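PDB 5ZQA: Lmo2812 protein, which probably acts as a serine-type D-Ala-D-Ala carboxypeptidase of the penicillin-binding protein class, trimming peptidoglycan stem peptides in the bacterial cell wall. Local coordinates for residues A39-S42 against E47-Y50; W83-D88 against G131-G136; S197-T202 against D214-I219. All blocks are in the same frame, centred on the assembly; numbering follows the deposited sequence.

Contact 1 of 3, residues A39-S42 against E47-Y50; sequences AVYS and EALY
Val-40 faces both Leu-49 and Tyr-50 across a beta hairpin, and this is a classic beta bulge. The carbonyl of Val-40 accepts two N-H groups. Leu-49 N reaches Val-40 O at 2.9 Å, in the carbonyl plane. Tyr-50 N gives Val-40 O a longer, weak bond of 3.4 Å. In return Val-40 N binds Tyr-50 O at 3.0 Å. The extra residue shifts the register by one, so that Tyr-41 pairs with Ala-48 as a non-hydrogen-bonded antiparallel pair. Beyond it, Ser-42 N makes a nearly straight bond to Glu-47 O (2.9 Å, 169°).

The tight side chains lie on both faces of the hairpin. On one, Val-40 CG1 sits between the backbone N and carbonyl carbon (chi1 58°) and meets Tyr-50 CB at 3.9 Å. On the other, Tyr-41 CE2 is 3.6 Å from Ala-48 CB, and Ala-48 CA approaches the ring obliquely. The Tyr-41 hydroxyl is held elsewhere, by Glu-51 and Thr-175. The solvent side is the turn end. There Glu-47 is exposed, and its extended side chain makes no close contact with 39-42.

Strand 48-52 is an outermost strand of the five-stranded antiparallel sheet, and 37-42 joins it to strand 246-255. Helix 258-272 covers Val-40 and Tyr-50 through Leu-268, while helix 175-188 lies against Tyr-41, whose ring stacks on Phe-179.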
loop_
_atom_site.group_PDB
_atom_site.type_symbol
_atom_site.label_atom_id
_atom_site.label_comp_id
_atom_site.label_asym_id
_atom_site.label_seq_id
_atom_site.Cartn_x
_atom_site.Cartn_y
_atom_site.Cartn_z
ATOM N N ALA A 39 10.629 9.180 5.195
ATOM C CA ALA A 39 10.441 10.511 4.645
ATOM C C ALA A 39 9.018 10.983 4.868
ATOM O O ALA A 39 8.112 10.180 5.112
ATOM C CB ALA A 39 10.785 10.534 3.141
ATOM N N VAL A 40 8.820 12.292 4.798
ATOM C CA VAL A 40 7.467 12.824 4.736
ATOM C C VAL A 40 7.493 13.984 3.752
ATOM O O VAL A 40 8.464 14.756 3.707
ATOM C CB VAL A 40 6.920 13.222 6.150
ATOM C CG1 VAL A 40 7.816 14.273 6.858
ATOM C CG2 VAL A 40 5.457 13.670 6.062
ATOM N N TYR A 41 6.451 14.046 2.926
ATOM C CA TYR A 41 6.369 14.994 1.817
ATOM C C TYR A 41 5.053 15.758 1.818
ATOM O O TYR A 41 4.011 15.224 2.186
ATOM C CB TYR A 41 6.497 14.276 0.464
ATOM C CG TYR A 41 7.749 13.446 0.269
ATOM C CD1 TYR A 41 7.784 12.119 0.666
ATOM C CD2 TYR A 41 8.890 13.983 -0.326
ATOM C CE1 TYR A 41 8.902 11.345 0.490
ATOM C CE2 TYR A 41 10.030 13.216 -0.495
ATOM C CZ TYR A 41 10.032 11.893 -0.088
ATOM O OH TYR A 41 11.166 11.126 -0.254
ATOM N N SER A 42 5.104 17.000 1.356
ATOM C CA SER A 42 3.898 17.763 1.066
ATOM C C SER A 42 3.349 17.421 -0.322
ATOM O O SER A 42 4.055 17.533 -1.325
ATOM C CB SER A 42 4.187 19.262 1.153
ATOM O OG SER A 42 3.045 19.990 0.750
ATOM N N GLU A 47 7.296 19.115 -1.795
ATOM C CA GLU A 47 8.454 19.403 -0.952
ATOM C C GLU A 47 8.729 18.307 0.068
ATOM O O GLU A 47 7.837 17.922 0.829
ATOM C CB GLU A 47 8.279 20.722 -0.206
ATOM C CG GLU A 47 9.545 21.115 0.536
ATOM C CD GLU A 47 9.398 22.384 1.348
ATOM O OE1 GLU A 47 10.431 22.897 1.831
ATOM O OE2 GLU A 47 8.257 22.862 1.515
ATOM N N ALA A 48 9.977 17.848 0.111
ATOM C CA ALA A 48 10.405 16.903 1.133
ATOM C C ALA A 48 10.574 17.659 2.448
ATOM O O ALA A 48 11.339 18.624 2.513
ATOM C CB ALA A 48 11.706 16.215 0.725
ATOM N N LEU A 49 9.833 17.260 3.478
ATOM C CA LEU A 49 9.913 17.916 4.786
ATOM C C LEU A 49 10.882 17.199 5.724
ATOM O O LEU A 49 11.414 17.794 6.664
ATOM C CB LEU A 49 8.518 17.995 5.408
ATOM C CG LEU A 49 7.537 18.659 4.439
ATOM C CD1 LEU A 49 6.094 18.549 4.906
ATOM C CD2 LEU A 49 7.940 20.118 4.239
ATOM N N TYR A 50 11.105 15.918 5.454
ATOM C CA TYR A 50 12.141 15.132 6.103
ATOM C C TYR A 50 12.507 13.985 5.188
ATOM O O TYR A 50 11.621 13.370 4.599
ATOM C CB TYR A 50 11.686 14.587 7.462
ATOM C CG TYR A 50 12.727 13.722 8.134
ATOM C CD1 TYR A 50 13.750 14.288 8.883
ATOM C CD2 TYR A 50 12.707 12.346 7.991
ATOM C CE1 TYR A 50 14.715 13.497 9.487
ATOM C CE2 TYR A 50 13.668 11.539 8.591
ATOM C CZ TYR A 50 14.667 12.126 9.336
ATOM O OH TYR A 50 15.630 11.339 9.935
#

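Contact 2 of 3, residues W83-D88 against G131-G136; sequences WDEKLD and GDRLDG
Glu-85 and Arg-133 form a two-bonded, side-on salt bridge, with the carboxylate laid along the NE edge of the guanidinium. The two planes are 26° apart, so the groups are nearly coplanar. Arg-133 uses two nitrogens, one for each oxygen. Arg-133 NE binds Glu-85 OE1 at 2.7 Å, nearly straight at 171°, with the oxygen in the guanidinium plane. Arg-133 NH2 binds Glu-85 OE2 at 2.9 Å through the syn lone pair. This second oxygen is tilted somewhat from the guanidinium plane. A bend at chi2 (63°) in the arginine chain turns the NE edge toward the glutamate, and the two side chains cross at about a right angle.

The contact joins the end of helix 124-135, which carries Arg-133, to the loop and short strand that follow helix 65-77. Glu-85 lies just before strand 86-88, which pairs with strand 108-110 in a small antiparallel sheet. Both charged groups have second partners: Arg-133 NH2 also bonds Glu-80 O, and Glu-85 OE2 accepts from Ser-82 N. These bonds would help fix the rotation of both groups.

Leu-87 supplies the apolar side. It comes across the aliphatic part of Arg-133. Leu-87 CD1 is 3.7 Å from Arg-133 CB and 4.0 Å from Arg-133 CG. Leu-87 CD2 is 4.2 Å from Arg-133 CD. Leu-87 also packs on Val-111 and Leu-114 of helix 111-120.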
loop_
_atom_site.group_PDB
_atom_site.type_symbol
_atom_site.label_atom_id
_atom_site.label_comp_id
_atom_site.label_asym_id
_atom_site.label_seq_id
_atom_site.Cartn_x
_atom_site.Cartn_y
_atom_site.Cartn_z
ATOM N N TRP A 83 -17.280 -4.093 -10.191
ATOM C CA TRP A 83 -17.133 -4.388 -8.777
ATOM C C TRP A 83 -17.852 -5.679 -8.357
ATOM O O TRP A 83 -17.496 -6.280 -7.340
ATOM C CB TRP A 83 -17.655 -3.222 -7.935
ATOM C CG TRP A 83 -16.783 -1.997 -7.928
ATOM C CD1 TRP A 83 -17.119 -0.753 -8.376
ATOM C CD2 TRP A 83 -15.445 -1.894 -7.431
ATOM N NE1 TRP A 83 -16.075 0.123 -8.184
ATOM C CE2 TRP A 83 -15.034 -0.557 -7.608
ATOM C CE3 TRP A 83 -14.555 -2.798 -6.850
ATOM C CZ2 TRP A 83 -13.772 -0.106 -7.235
ATOM C CZ3 TRP A 83 -13.301 -2.346 -6.476
ATOM C CH2 TRP A 83 -12.922 -1.009 -6.666
ATOM N N ASP A 84 -18.853 -6.105 -9.128
ATOM C CA ASP A 84 -19.628 -7.282 -8.735
ATOM C C ASP A 84 -19.180 -8.577 -9.412
ATOM O O ASP A 84 -19.810 -9.617 -9.218
ATOM C CB ASP A 84 -21.119 -7.059 -9.020
ATOM C CG ASP A 84 -21.428 -7.011 -10.502
ATOM O OD1 ASP A 84 -20.538 -6.623 -11.287
ATOM O OD2 ASP A 84 -22.572 -7.359 -10.878
ATOM N N GLU A 85 -18.117 -8.535 -10.210
ATOM C CA GLU A 85 -17.566 -9.781 -10.740
ATOM C C GLU A 85 -17.130 -10.658 -9.580
ATOM O O GLU A 85 -16.589 -10.154 -8.596
ATOM C CB GLU A 85 -16.383 -9.526 -11.666
ATOM C CG GLU A 85 -16.725 -8.749 -12.915
ATOM C CD GLU A 85 -15.544 -8.650 -13.850
ATOM O OE1 GLU A 85 -14.809 -9.654 -13.977
ATOM O OE2 GLU A 85 -15.350 -7.572 -14.442
ATOM N N LYS A 86 -17.355 -11.964 -9.699
ATOM C CA LYS A 86 -16.982 -12.911 -8.651
ATOM C C LYS A 86 -15.778 -13.710 -9.113
ATOM O O LYS A 86 -15.795 -14.331 -10.184
ATOM C CB LYS A 86 -18.148 -13.845 -8.306
ATOM C CG LYS A 86 -19.376 -13.113 -7.787
ATOM C CD LYS A 86 -19.219 -12.784 -6.315
ATOM C CE LYS A 86 -20.296 -11.815 -5.837
ATOM N NZ LYS A 86 -21.675 -12.340 -6.045
ATOM N N LEU A 87 -14.720 -13.686 -8.308
ATOM C CA LEU A 87 -13.482 -14.332 -8.689
ATOM C C LEU A 87 -13.088 -15.366 -7.654
ATOM O O LEU A 87 -13.471 -15.257 -6.489
ATOM C CB LEU A 87 -12.370 -13.299 -8.841
ATOM C CG LEU A 87 -12.674 -12.134 -9.763
ATOM C CD1 LEU A 87 -11.489 -11.180 -9.717
ATOM C CD2 LEU A 87 -12.934 -12.620 -11.178
ATOM N N ASP A 88 -12.307 -16.351 -8.076
ATOM C CA ASP A 88 -11.867 -17.415 -7.179
ATOM C C ASP A 88 -10.471 -17.135 -6.674
ATOM O O ASP A 88 -9.555 -16.914 -7.471
ATOM C CB ASP A 88 -11.894 -18.763 -7.894
ATOM C CG ASP A 88 -13.275 -19.124 -8.386
ATOM O OD1 ASP A 88 -14.217 -19.114 -7.569
ATOM O OD2 ASP A 88 -13.428 -19.389 -9.599
ATOM N N GLY A 131 -4.943 -9.314 -9.868
ATOM C CA GLY A 131 -3.952 -9.189 -10.920
ATOM C C GLY A 131 -4.193 -10.188 -12.048
ATOM O O GLY A 131 -4.081 -9.838 -13.224
ATOM N N ASP A 132 -4.506 -11.429 -11.683
ATOM C CA ASP A 132 -4.802 -12.479 -12.662
ATOM C C ASP A 132 -5.985 -12.102 -13.554
ATOM O O ASP A 132 -5.943 -12.268 -14.774
ATOM C CB ASP A 132 -5.105 -13.803 -11.956
ATOM C CG ASP A 132 -3.864 -14.527 -11.491
ATOM O OD1 ASP A 132 -2.752 -13.966 -11.579
ATOM O OD2 ASP A 132 -4.014 -15.675 -11.022
ATOM N N ARG A 133 -7.043 -11.586 -12.942
ATOM C CA ARG A 133 -8.224 -11.164 -13.687
ATOM C C ARG A 133 -7.868 -10.052 -14.670
ATOM O O ARG A 133 -8.332 -10.034 -15.810
ATOM C CB ARG A 133 -9.324 -10.706 -12.722
ATOM C CG ARG A 133 -10.429 -9.845 -13.345
ATOM C CD ARG A 133 -11.253 -10.571 -14.421
ATOM N NE ARG A 133 -12.271 -9.653 -14.924
ATOM C CZ ARG A 133 -12.037 -8.696 -15.815
ATOM N NH1 ARG A 133 -10.827 -8.570 -16.346
ATOM N NH2 ARG A 133 -13.022 -7.880 -16.189
ATOM N N LEU A 134 -7.018 -9.130 -14.241
ATOM C CA LEU A 134 -6.683 -7.998 -15.100
ATOM C C LEU A 134 -5.751 -8.345 -16.256
ATOM O O LEU A 134 -5.965 -7.875 -17.373
ATOM C CB LEU A 134 -6.073 -6.870 -14.269
ATOM C CG LEU A 134 -7.083 -6.136 -13.387
ATOM C CD1 LEU A 134 -6.361 -5.160 -12.490
ATOM C CD2 LEU A 134 -8.131 -5.432 -14.241
ATOM N N ASP A 135 -4.711 -9.135 -16.011
ATOM C CA ASP A 135 -3.712 -9.366 -17.061
ATOM C C ASP A 135 -3.058 -10.736 -17.040
ATOM O O ASP A 135 -2.021 -10.937 -17.682
ATOM C CB ASP A 135 -2.621 -8.297 -16.994
ATOM C CG ASP A 135 -3.124 -6.924 -17.398
ATOM O OD1 ASP A 135 -3.287 -6.680 -18.617
ATOM O OD2 ASP A 135 -3.349 -6.081 -16.499
ATOM N N GLY A 136 -3.671 -11.685 -16.338
ATOM C CA GLY A 136 -3.118 -13.025 -16.225
ATOM C C GLY A 136 -1.703 -13.025 -15.675
ATOM O O GLY A 136 -1.370 -12.258 -14.760
#

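Contact 3 of 3, residues S197-T202 against D214-I219; sequences SKPTVT and DLLGSI
Leu-216 projects from the second position of a type II beta turn, Leu-215 to Ser-218, with Gly-217 third at positive phi, and it meets Pro-199 with the CA atoms of Leu-216 and Pro-199 6.4 Å apart. The turn is closed by Ser-218 N bonding Leu-215 O at 2.9 Å. From 214-219, Leu-216 alone makes the contact. Its CG stands anti to the carbonyl carbon (chi1 -66°), and this torsion sets the methyls beside the main chain of 197-199. Leu-216 CD1 lies 3.7 Å from Ser-197 O and 3.8 Å from Lys-198 O. Leu-216 CD1 is also 3.8 Å from Pro-199 N. Leu-216 CD2 takes the Ser-197 end, at 3.9 Å from Ser-197 CA. The contact is van der Waals, between the leucine methyls and main-chain atoms.

The contact spans the two ends of a hairpin. Strand 200-202 pairs with strand 208-210, and the loop carrying Leu-216 leads from there to strand 222-230, an outermost strand of the five-stranded sheet. Leu-216 also touches Leu-222 in that strand. The Leu-216 side chain is about 10 Å from that of Lys-226, predicted to bind substrate.

Pro-199 adds a looser touch, with Pro-199 CG 4.3 Å from Leu-216 CB. The hydroxyl of Ser-197 is engaged by Leu-193 O, in the preceding helix 192-196. Lys-198 contributes main chain while its CB points away from 214-219, and exposed Pro-199 marks the solvent side.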
loop_
_atom_site.group_PDB
_atom_site.type_symbol
_atom_site.label_atom_id
_atom_site.label_comp_id
_atom_site.label_asym_id
_atom_site.label_seq_id
_atom_site.Cartn_x
_atom_site.Cartn_y
_atom_site.Cartn_z
ATOM N N SER A 197 -9.441 4.462 5.204
ATOM C CA SER A 197 -9.702 5.165 6.459
ATOM C C SER A 197 -10.537 4.341 7.429
ATOM O O SER A 197 -10.748 4.766 8.567
ATOM C CB SER A 197 -10.409 6.494 6.203
ATOM O OG SER A 197 -11.695 6.260 5.659
ATOM N N LYS A 198 -11.012 3.174 6.996
ATOM C CA LYS A 198 -11.894 2.365 7.837
ATOM C C LYS A 198 -11.129 1.368 8.724
ATOM O O LYS A 198 -10.403 0.507 8.221
ATOM C CB LYS A 198 -12.896 1.605 6.964
ATOM C CG LYS A 198 -13.924 2.479 6.258
ATOM C CD LYS A 198 -14.889 1.603 5.462
ATOM C CE LYS A 198 -15.996 2.422 4.822
ATOM N NZ LYS A 198 -16.889 1.569 3.991
ATOM N N PRO A 199 -11.305 1.462 10.053
ATOM C CA PRO A 199 -10.660 0.484 10.939
ATOM C C PRO A 199 -11.168 -0.945 10.741
ATOM O O PRO A 199 -10.424 -1.899 10.981
ATOM C CB PRO A 199 -11.026 0.984 12.339
ATOM C CG PRO A 199 -11.285 2.443 12.160
ATOM C CD PRO A 199 -11.922 2.567 10.804
ATOM N N THR A 200 -12.431 -1.072 10.344
ATOM C CA THR A 200 -13.030 -2.361 10.025
ATOM C C THR A 200 -13.851 -2.194 8.750
ATOM O O THR A 200 -14.518 -1.175 8.572
ATOM C CB THR A 200 -13.942 -2.881 11.158
ATOM O OG1 THR A 200 -13.195 -2.995 12.378
ATOM C CG2 THR A 200 -14.507 -4.235 10.796
ATOM N N VAL A 201 -13.791 -3.182 7.863
ATOM C CA VAL A 201 -14.625 -3.185 6.670
ATOM C C VAL A 201 -15.547 -4.400 6.694
ATOM O O VAL A 201 -15.097 -5.537 6.861
ATOM C CB VAL A 201 -13.786 -3.197 5.374
ATOM C CG1 VAL A 201 -14.699 -3.269 4.156
ATOM C CG2 VAL A 201 -12.890 -1.970 5.313
ATOM N N THR A 202 -16.843 -4.159 6.553
ATOM C CA THR A 202 -17.789 -5.262 6.444
ATOM C C THR A 202 -17.953 -5.573 4.975
ATOM O O THR A 202 -18.443 -4.745 4.207
ATOM C CB THR A 202 -19.148 -4.925 7.073
ATOM O OG1 THR A 202 -18.963 -4.641 8.466
ATOM C CG2 THR A 202 -20.109 -6.097 6.914
ATOM N N ASP A 214 -2.934 0.718 12.496
ATOM C CA ASP A 214 -3.253 0.963 13.903
ATOM C C ASP A 214 -3.379 2.443 14.265
ATOM O O ASP A 214 -3.777 2.764 15.380
ATOM C CB ASP A 214 -2.196 0.319 14.804
ATOM C CG ASP A 214 -2.239 -1.201 14.768
ATOM O OD1 ASP A 214 -3.279 -1.768 14.367
ATOM O OD2 ASP A 214 -1.234 -1.833 15.156
ATOM N N LEU A 215 -3.034 3.348 13.353
ATOM C CA LEU A 215 -3.083 4.776 13.675
ATOM C C LEU A 215 -4.404 5.445 13.319
ATOM O O LEU A 215 -4.588 6.632 13.584
ATOM C CB LEU A 215 -1.943 5.525 12.978
ATOM C CG LEU A 215 -0.545 5.300 13.547
ATOM C CD1 LEU A 215 0.476 6.023 12.659
ATOM C CD2 LEU A 215 -0.455 5.809 14.978
ATOM N N LEU A 216 -5.314 4.705 12.694
ATOM C CA LEU A 216 -6.629 5.257 12.412
ATOM C C LEU A 216 -7.320 5.610 13.726
ATOM O O LEU A 216 -7.435 4.769 14.614
ATOM C CB LEU A 216 -7.474 4.270 11.600
ATOM C CG LEU A 216 -6.963 3.987 10.187
ATOM C CD1 LEU A 216 -7.739 2.809 9.589
ATOM C CD2 LEU A 216 -7.071 5.219 9.287
ATOM N N GLY A 217 -7.753 6.864 13.844
ATOM C CA GLY A 217 -8.386 7.340 15.065
ATOM C C GLY A 217 -7.407 7.812 16.128
ATOM O O GLY A 217 -7.823 8.284 17.191
ATOM N N SER A 218 -6.110 7.686 15.851
ATOM C CA SER A 218 -5.070 8.111 16.793
ATOM C C SER A 218 -4.345 9.380 16.358
ATOM O O SER A 218 -3.815 10.126 17.182
ATOM C CB SER A 218 -4.052 6.993 16.987
ATOM O OG SER A 218 -4.649 5.897 17.653
ATOM N N ILE A 219 -4.304 9.607 15.052
ATOM C CA ILE A 219 -3.718 10.823 14.493
ATOM C C ILE A 219 -4.815 11.558 13.759
ATOM O O ILE A 219 -5.408 11.018 12.820
ATOM C CB ILE A 219 -2.556 10.520 13.527
ATOM C CG1 ILE A 219 -1.413 9.822 14.269
ATOM C CG2 ILE A 219 -2.067 11.804 12.872
ATOM C CD1 ILE A 219 -0.201 9.537 13.409
#

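Contact 1 is the buried one of the three; contacts 2 and 3 lie at the surface. Their chemistry follows. Contact 1 joins neighbouring strands and rests on backbone hydrogen bonds. Contact 2 joins a loop and short strand to a helix through a charged pair with a leucine beside it. Contact 3 has no polar bond and depends on one leucine against main chain. No two contacts share a segment, but helix 258-272 covers Val-40 and Tyr-50 in contact 1 and meets Leu-215, next to Leu-216, beside contact 3. Contacts 1 and 2 sit on opposite sides of the chain's centre, with centres 36 Å apart. Helix 111-120 borders both contact 2 and the 197-202 segment of contact 3.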